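Local structure of concanavalin A-like lectin protein kinase family protein (Theobroma cacao, 6CTH) at residues A[260-265]-A[285-290]. The protein is probably a receptor-like protein kinase that transfers phosphate from ATP to protein substrates, and its kinase domain binds an oxindole inhibitor. Sequence-based numbering, arbitrary orientation.
Sequences ECLVMV and QVLNFE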
# COMPACT_ATOMS: atom_id res chain seq x y z
N GLU A 260 -3.37 -20.79 -1.95
CA GLU A 260 -2.73 -21.10 -3.19
C GLU A 260 -2.95 -20.00 -4.20
O GLU A 260 -2.04 -19.60 -4.92
CB GLU A 260 -3.30 -22.43 -3.77
CG GLU A 260 -2.67 -22.86 -5.07
CD GLU A 260 -3.19 -24.22 -5.53
OE1 GLU A 260 -4.41 -24.34 -5.73
OE2 GLU A 260 -2.37 -25.14 -5.61
N CYS A 261 -4.19 -19.55 -4.26
CA CYS A 261 -4.57 -18.56 -5.25
C CYS A 261 -3.83 -17.26 -4.99
O CYS A 261 -3.30 -16.67 -5.92
CB CYS A 261 -6.06 -18.33 -5.19
SG CYS A 261 -6.61 -17.27 -6.54
N LEU A 262 -3.79 -16.86 -3.73
CA LEU A 262 -3.08 -15.64 -3.33
C LEU A 262 -1.62 -15.71 -3.65
O LEU A 262 -1.06 -14.77 -4.19
CB LEU A 262 -3.30 -15.32 -1.84
CG LEU A 262 -2.71 -13.99 -1.34
CD1 LEU A 262 -3.19 -12.80 -2.14
CD2 LEU A 262 -3.06 -13.76 0.12
N VAL A 263 -0.97 -16.85 -3.34
CA VAL A 263 0.44 -16.99 -3.64
C VAL A 263 0.72 -16.97 -5.12
O VAL A 263 1.64 -16.30 -5.55
CB VAL A 263 1.02 -18.29 -2.99
CG1 VAL A 263 2.40 -18.61 -3.51
CG2 VAL A 263 1.08 -18.13 -1.48
N MET A 264 -0.05 -17.72 -5.91
CA MET A 264 0.22 -17.74 -7.34
C MET A 264 -0.06 -16.39 -8.02
O MET A 264 0.67 -15.98 -8.91
CB MET A 264 -0.50 -18.94 -8.05
CG MET A 264 0.18 -20.31 -7.77
SD MET A 264 -1.00 -21.52 -8.37
CE MET A 264 -0.45 -21.60 -10.07
N VAL A 265 -1.12 -15.70 -7.59
CA VAL A 265 -1.39 -14.33 -8.05
C VAL A 265 -0.22 -13.42 -7.66
O VAL A 265 0.25 -12.65 -8.47
CB VAL A 265 -2.72 -13.82 -7.46
CG1 VAL A 265 -2.83 -12.31 -7.49
CG2 VAL A 265 -3.88 -14.51 -8.18
N GLN A 285 -10.25 -11.33 -11.34
CA GLN A 285 -10.96 -12.51 -11.87
C GLN A 285 -10.38 -13.80 -11.23
O GLN A 285 -11.14 -14.68 -10.79
CB GLN A 285 -10.83 -12.60 -13.41
CG GLN A 285 -11.43 -11.48 -14.26
CD GLN A 285 -10.85 -11.45 -15.73
OE1 GLN A 285 -10.80 -10.41 -16.39
NE2 GLN A 285 -10.41 -12.64 -16.23
N VAL A 286 -9.05 -13.91 -11.16
CA VAL A 286 -8.40 -15.09 -10.60
C VAL A 286 -8.66 -15.24 -9.09
O VAL A 286 -8.94 -16.35 -8.61
CB VAL A 286 -6.91 -15.13 -10.92
CG1 VAL A 286 -6.20 -16.29 -10.22
CG2 VAL A 286 -6.72 -15.22 -12.43
N LEU A 287 -8.52 -14.14 -8.34
CA LEU A 287 -8.83 -14.13 -6.92
C LEU A 287 -10.27 -14.56 -6.59
O LEU A 287 -10.50 -15.15 -5.50
CB LEU A 287 -8.58 -12.71 -6.29
CG LEU A 287 -7.09 -12.38 -6.21
CD1 LEU A 287 -6.93 -10.93 -5.82
CD2 LEU A 287 -6.25 -13.30 -5.30
N ASN A 288 -11.20 -14.26 -7.49
CA ASN A 288 -12.61 -14.66 -7.34
C ASN A 288 -12.94 -15.96 -8.04
O ASN A 288 -14.13 -16.29 -8.19
CB ASN A 288 -13.53 -13.54 -7.84
CG ASN A 288 -13.46 -12.32 -6.97
OD1 ASN A 288 -12.73 -11.37 -7.25
ND2 ASN A 288 -14.15 -12.37 -5.85
N PHE A 289 -11.93 -16.68 -8.51
CA PHE A 289 -12.09 -17.99 -9.12
C PHE A 289 -13.04 -17.95 -10.31
O PHE A 289 -13.78 -18.91 -10.57
CB PHE A 289 -12.56 -19.00 -8.06
CG PHE A 289 -11.62 -19.12 -6.89
CD1 PHE A 289 -10.42 -19.80 -7.04
CD2 PHE A 289 -11.95 -18.57 -5.66
CE1 PHE A 289 -9.53 -19.92 -5.97
CE2 PHE A 289 -11.07 -18.67 -4.59
CZ PHE A 289 -9.87 -19.34 -4.74
N GLU A 290 -13.00 -16.84 -11.05
CA GLU A 290 -13.75 -16.66 -12.28
C GLU A 290 -12.86 -16.88 -13.51
O GLU A 290 -13.35 -16.84 -14.66
CB GLU A 290 -14.38 -15.25 -12.32
CG GLU A 290 -15.39 -15.00 -11.20
CD GLU A 290 -16.04 -13.60 -11.22
OE1 GLU A 290 -16.28 -13.01 -12.30
OE2 GLU A 290 -16.36 -13.07 -10.14
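C261, on helix 256-269, points its sulfur at the C-terminal end of helix 280-287, where a Schellman motif closes that helix and F289 lies obliquely beside the cysteine. The two helices belong to the C-terminal, mainly helical lobe of the protein kinase fold, at its far end from the inhibitor pocket. With SG anti to the backbone N (chi1 -172°), the cysteine reaches toward the end of helix 280-287, and SG stands 3.2 Å from V286 O. A small, polarisable sulfur suits this spot, since it meets a carbonyl oxygen and hydrocarbon alike. The F289 ring has its centroid 4.6 Å from C261 SG, with the sulfur 37° off the ring normal, a Cys sulfur-aromatic contact; the ring also touches CB of C261 and forms a cation-pi pair with K257. The positive phi of F289 (58°) marks the C-prime residue, whose N hydrogen-bonds to V286 O while E290 N hydrogen-bonds to Q285 O at 2.9 Å. V286 O also lies 4.0 Å above the plane of the F289 ring, offset toward its rim.

One turn along, V265 continues the apolar seam. The side chains of V265 and V286 run antiparallel alongside each other, compact beta-branched groups that fit where their methyls meet, whereas L287 lies roughly perpendicular to V265 and is long enough to send CD2 to both V265 and L262. From helix 112-132, Y116 packs on C261 and W112 on L262, and the hydroxyl of Y116 hydrogen-bonds L287 O. Between the valines, V265 CG2 meets V286 CG1 at 3.6 Å.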